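PDB 6CPD: PmoD from Methylocystis sp. ATCC 49242, which binds copper(I) in the periplasm through a cupredoxin-like domain and probably takes part in copper handling in methane-oxidizing bacteria. Local coordinates for residues M14-D23 / I33-D44. Numbering follows the deposited sequence.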
loop_
_atom_site.group_PDB
_atom_site.type_symbol
_atom_site.label_atom_id
_atom_site.label_comp_id
_atom_site.label_asym_id
_atom_site.label_seq_id
_atom_site.Cartn_x
_atom_site.Cartn_y
_atom_site.Cartn_z
ATOM N N MET B 14 -2.210 6.156 -9.024
ATOM C CA MET B 14 -1.875 5.942 -7.615
ATOM C C MET B 14 -0.718 6.838 -7.250
ATOM O O MET B 14 0.040 7.292 -8.119
ATOM C CB MET B 14 -1.491 4.476 -7.316
ATOM C CG MET B 14 -2.419 3.413 -7.900
ATOM S SD MET B 14 -4.164 3.847 -7.688
ATOM C CE MET B 14 -4.958 2.291 -8.126
ATOM N N ILE B 15 -0.628 7.139 -5.961
ATOM C CA ILE B 15 0.560 7.765 -5.402
ATOM C C ILE B 15 1.115 6.790 -4.371
ATOM O O ILE B 15 0.429 6.415 -3.441
ATOM C CB ILE B 15 0.245 9.115 -4.770
ATOM C CG1 ILE B 15 -0.351 10.052 -5.830
ATOM C CG2 ILE B 15 1.512 9.736 -4.129
ATOM C CD1 ILE B 15 -0.798 11.391 -5.255
ATOM N N HIS B 16 2.336 6.325 -4.582
ATOM C CA HIS B 16 2.915 5.367 -3.658
ATOM C C HIS B 16 3.452 6.121 -2.453
ATOM O O HIS B 16 4.021 7.210 -2.581
ATOM C CB HIS B 16 4.032 4.564 -4.329
ATOM C CG HIS B 16 4.637 3.520 -3.449
ATOM N ND1 HIS B 16 5.862 3.682 -2.836
ATOM C CD2 HIS B 16 4.181 2.302 -3.065
ATOM C CE1 HIS B 16 6.139 2.605 -2.121
ATOM N NE2 HIS B 16 5.138 1.752 -2.247
ATOM N N ILE B 17 3.293 5.515 -1.294
ATOM C CA ILE B 17 3.693 6.130 -0.022
ATOM C C ILE B 17 4.622 5.202 0.759
ATOM O O ILE B 17 4.363 3.995 0.850
ATOM C CB ILE B 17 2.447 6.438 0.841
ATOM C CG1 ILE B 17 1.556 7.461 0.126
ATOM C CG2 ILE B 17 2.859 6.943 2.233
ATOM C CD1 ILE B 17 0.189 7.647 0.798
ATOM N N THR B 18 5.688 5.768 1.323
ATOM C CA THR B 18 6.572 5.050 2.230
ATOM C C THR B 18 6.703 5.869 3.524
ATOM O O THR B 18 6.787 7.097 3.483
ATOM C CB THR B 18 7.986 4.826 1.627
ATOM O OG1 THR B 18 7.891 4.215 0.330
ATOM C CG2 THR B 18 8.815 3.935 2.537
ATOM N N VAL B 19 6.691 5.193 4.660
ATOM C CA VAL B 19 6.826 5.870 5.940
ATOM C C VAL B 19 8.006 5.309 6.695
ATOM O O VAL B 19 8.129 4.087 6.811
ATOM C CB VAL B 19 5.557 5.696 6.804
ATOM C CG1 VAL B 19 5.685 6.491 8.085
ATOM C CG2 VAL B 19 4.306 6.123 6.022
ATOM N N PHE B 20 8.903 6.161 7.188
ATOM C CA PHE B 20 9.893 5.635 8.118
ATOM C C PHE B 20 10.056 6.538 9.337
ATOM O O PHE B 20 9.636 7.695 9.336
ATOM C CB PHE B 20 11.237 5.321 7.444
ATOM C CG PHE B 20 11.961 6.490 6.873
ATOM C CD1 PHE B 20 11.610 6.997 5.631
ATOM C CD2 PHE B 20 13.090 7.003 7.521
ATOM C CE1 PHE B 20 12.325 8.055 5.073
ATOM C CE2 PHE B 20 13.815 8.062 6.973
ATOM C CZ PHE B 20 13.432 8.587 5.743
ATOM N N GLN B 21 10.623 5.948 10.386
ATOM C CA GLN B 21 10.826 6.594 11.680
ATOM C C GLN B 21 12.261 6.362 12.122
ATOM O O GLN B 21 12.565 5.416 12.865
ATOM C CB GLN B 21 9.847 6.036 12.698
ATOM C CG GLN B 21 8.373 6.175 12.273
ATOM C CD GLN B 21 7.419 5.938 13.433
ATOM O OE1 GLN B 21 7.251 4.807 13.888
ATOM N NE2 GLN B 21 6.819 7.013 13.941
ATOM N N PRO B 22 13.159 7.218 11.631
ATOM C CA PRO B 22 14.615 7.066 11.742
ATOM C C PRO B 22 15.131 7.047 13.189
ATOM O O PRO B 22 16.231 6.528 13.430
ATOM C CB PRO B 22 15.151 8.280 10.972
ATOM C CG PRO B 22 14.031 9.288 10.993
ATOM C CD PRO B 22 12.771 8.464 10.947
ATOM N N ASP B 23 14.399 7.657 14.121
ATOM C CA ASP B 23 14.826 7.645 15.530
ATOM C C ASP B 23 14.558 6.303 16.220
ATOM O O ASP B 23 15.155 6.003 17.253
ATOM C CB ASP B 23 14.157 8.789 16.297
ATOM C CG ASP B 23 14.794 10.136 15.996
ATOM O OD1 ASP B 23 15.937 10.138 15.493
ATOM O OD2 ASP B 23 14.162 11.188 16.250
ATOM N N ILE B 33 1.848 2.798 11.807
ATOM C CA ILE B 33 3.096 3.424 12.230
ATOM C C ILE B 33 3.284 3.226 13.735
ATOM O O ILE B 33 2.534 3.802 14.513
ATOM C CB ILE B 33 3.056 4.922 11.843
ATOM C CG1 ILE B 33 2.806 5.049 10.334
ATOM C CG2 ILE B 33 4.303 5.641 12.252
ATOM C CD1 ILE B 33 2.456 6.439 9.896
ATOM N N PRO B 34 4.295 2.434 14.147
ATOM C CA PRO B 34 4.342 1.920 15.532
ATOM C C PRO B 34 4.749 2.919 16.619
ATOM O O PRO B 34 4.374 2.730 17.781
ATOM C CB PRO B 34 5.366 0.781 15.447
ATOM C CG PRO B 34 6.223 1.117 14.285
ATOM C CD PRO B 34 5.317 1.802 13.295
ATOM N N ALA B 35 5.474 3.977 16.275
ATOM C CA ALA B 35 6.020 4.825 17.331
ATOM C C ALA B 35 5.570 6.268 17.179
ATOM O O ALA B 35 5.127 6.683 16.113
ATOM C CB ALA B 35 7.558 4.753 17.329
ATOM N N THR B 36 5.592 6.993 18.292
ATOM C CA THR B 36 5.435 8.434 18.270
ATOM C C THR B 36 6.801 8.999 17.901
ATOM O O THR B 36 7.806 8.291 17.980
ATOM C CB THR B 36 4.928 8.987 19.619
ATOM O OG1 THR B 36 5.696 8.419 20.676
ATOM C CG2 THR B 36 3.464 8.598 19.832
ATOM N N GLY B 37 6.847 10.237 17.435
ATOM C CA GLY B 37 8.133 10.854 17.185
ATOM C C GLY B 37 8.333 11.214 15.727
ATOM O O GLY B 37 7.369 11.270 14.940
ATOM N N ARG B 38 9.603 11.401 15.370
ATOM C CA ARG B 38 10.001 11.865 14.044
ATOM C C ARG B 38 9.550 10.904 12.964
ATOM O O ARG B 38 9.935 9.738 12.942
ATOM C CB ARG B 38 11.518 12.045 13.958
ATOM C CG ARG B 38 12.044 12.468 12.586
ATOM C CD ARG B 38 13.382 13.191 12.716
ATOM N NE ARG B 38 14.419 12.325 13.281
ATOM C CZ ARG B 38 15.485 11.883 12.607
ATOM N NH1 ARG B 38 15.672 12.238 11.345
ATOM N NH2 ARG B 38 16.372 11.089 13.198
ATOM N N THR B 39 8.744 11.409 12.048
ATOM C CA THR B 39 8.187 10.544 11.024
ATOM C C THR B 39 8.341 11.203 9.673
ATOM O O THR B 39 7.995 12.371 9.506
ATOM C CB THR B 39 6.712 10.245 11.328
ATOM O OG1 THR B 39 6.618 9.723 12.655
ATOM C CG2 THR B 39 6.146 9.237 10.344
ATOM N N ILE B 40 8.862 10.450 8.703
ATOM C CA ILE B 40 9.013 10.972 7.369
ATOM C C ILE B 40 8.106 10.193 6.443
ATOM O O ILE B 40 8.166 8.967 6.406
ATOM C CB ILE B 40 10.470 10.878 6.890
ATOM C CG1 ILE B 40 11.359 11.743 7.785
ATOM C CG2 ILE B 40 10.578 11.270 5.405
ATOM C CD1 ILE B 40 12.843 11.516 7.563
ATOM N N MET B 41 7.271 10.911 5.700
ATOM C CA MET B 41 6.424 10.288 4.685
ATOM C C MET B 41 6.848 10.704 3.288
ATOM O O MET B 41 6.842 11.896 2.967
ATOM C CB MET B 41 4.962 10.653 4.920
ATOM C CG MET B 41 4.499 10.337 6.344
ATOM S SD MET B 41 2.726 10.587 6.547
ATOM C CE MET B 41 2.179 10.076 4.924
ATOM N N ALA B 42 7.204 9.717 2.466
ATOM C CA ALA B 42 7.649 9.966 1.102
ATOM C C ALA B 42 6.581 9.559 0.087
ATOM O O ALA B 42 6.038 8.452 0.162
ATOM C CB ALA B 42 8.951 9.223 0.830
ATOM N N PHE B 43 6.309 10.458 -0.858
ATOM C CA PHE B 43 5.261 10.290 -1.869
ATOM C C PHE B 43 5.905 10.153 -3.246
ATOM O O PHE B 43 6.818 10.905 -3.589
ATOM C CB PHE B 43 4.292 11.478 -1.849
ATOM C CG PHE B 43 3.525 11.610 -0.563
ATOM C CD1 PHE B 43 4.110 12.198 0.545
ATOM C CD2 PHE B 43 2.229 11.141 -0.462
ATOM C CE1 PHE B 43 3.411 12.305 1.734
ATOM C CE2 PHE B 43 1.527 11.246 0.718
ATOM C CZ PHE B 43 2.119 11.837 1.819
ATOM N N ASP B 44 5.432 9.181 -4.021
ATOM C CA ASP B 44 5.939 8.932 -5.368
ATOM C C ASP B 44 4.720 8.865 -6.303
ATOM O O ASP B 44 3.977 7.884 -6.310
ATOM C CB ASP B 44 6.725 7.614 -5.418
ATOM C CG ASP B 44 7.272 7.284 -6.817
ATOM O OD1 ASP B 44 6.897 7.934 -7.820
ATOM O OD2 ASP B 44 8.040 6.301 -6.919
HETATM O O HOH W 1 6.949 6.353 -1.802
HETATM O O HOH W 2 11.766 11.042 17.405
#
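Gln21 reaches Ala35 in the loop 34-36 and holds it by its amide. Gln21 NE2 donates to Ala35 O at 2.8 Å, almost straight but from above the carbonyl plane. Gln21 NE2 also donates to Thr39 OG1 at 3.0 Å. OE1 accepts Ala35 N on a lone pair. Both ends of the amide are thus bound, which fixes its rotation. Ile33 CG2 packs against it, 3.3 Å from Gln21 CD. Thr39 OG1 in turn donates a hydrogen bond to Gly37 O. A leucine in place of Gln21 would probably leave Ala35 N and Ala35 O without their mates and let the loop shift.

Arg38 forms a side-on salt bridge with Asp23: Arg38 NH2 lies 2.5 Å from Asp23 OD1, a short distance, and Arg38 NE lies 3.2 Å from Asp23 OD2. Both carboxylate oxygens lie near the guanidinium plane, yet the nitrogens approach from above the carboxylate plane. The bend at chi3 (63°) turns the guanidinium so that Pro22 CG sits over its centre, 3.4 Å from Arg38 CZ.

Ile40 lies alongside Phe20, its CB over one ring face in a CH-pi contact and Ile40 CD1 3.5 Å from Phe20 CZ. The backbones of strands 14-20 and 37-44 pair antiparallel, with two bonds in each of the pairs Phe20-Ile40, Thr18-Ala42 and His16-Asp44. His16 NE2 is hydrogen-bonded to Asp31 OD2 of the second subunit. Ile17, Val19, Met41 and Phe43 line the other face, where Ile17 and Met41 touch Phe123 of strand 118-127 across the cupredoxin-like sandwich. Strand 92-99 flanks 37-44, and its Phe93 stacks on Phe43. Strand 7-10, with copper ligands Met7 and Met9, pairs with 14-20.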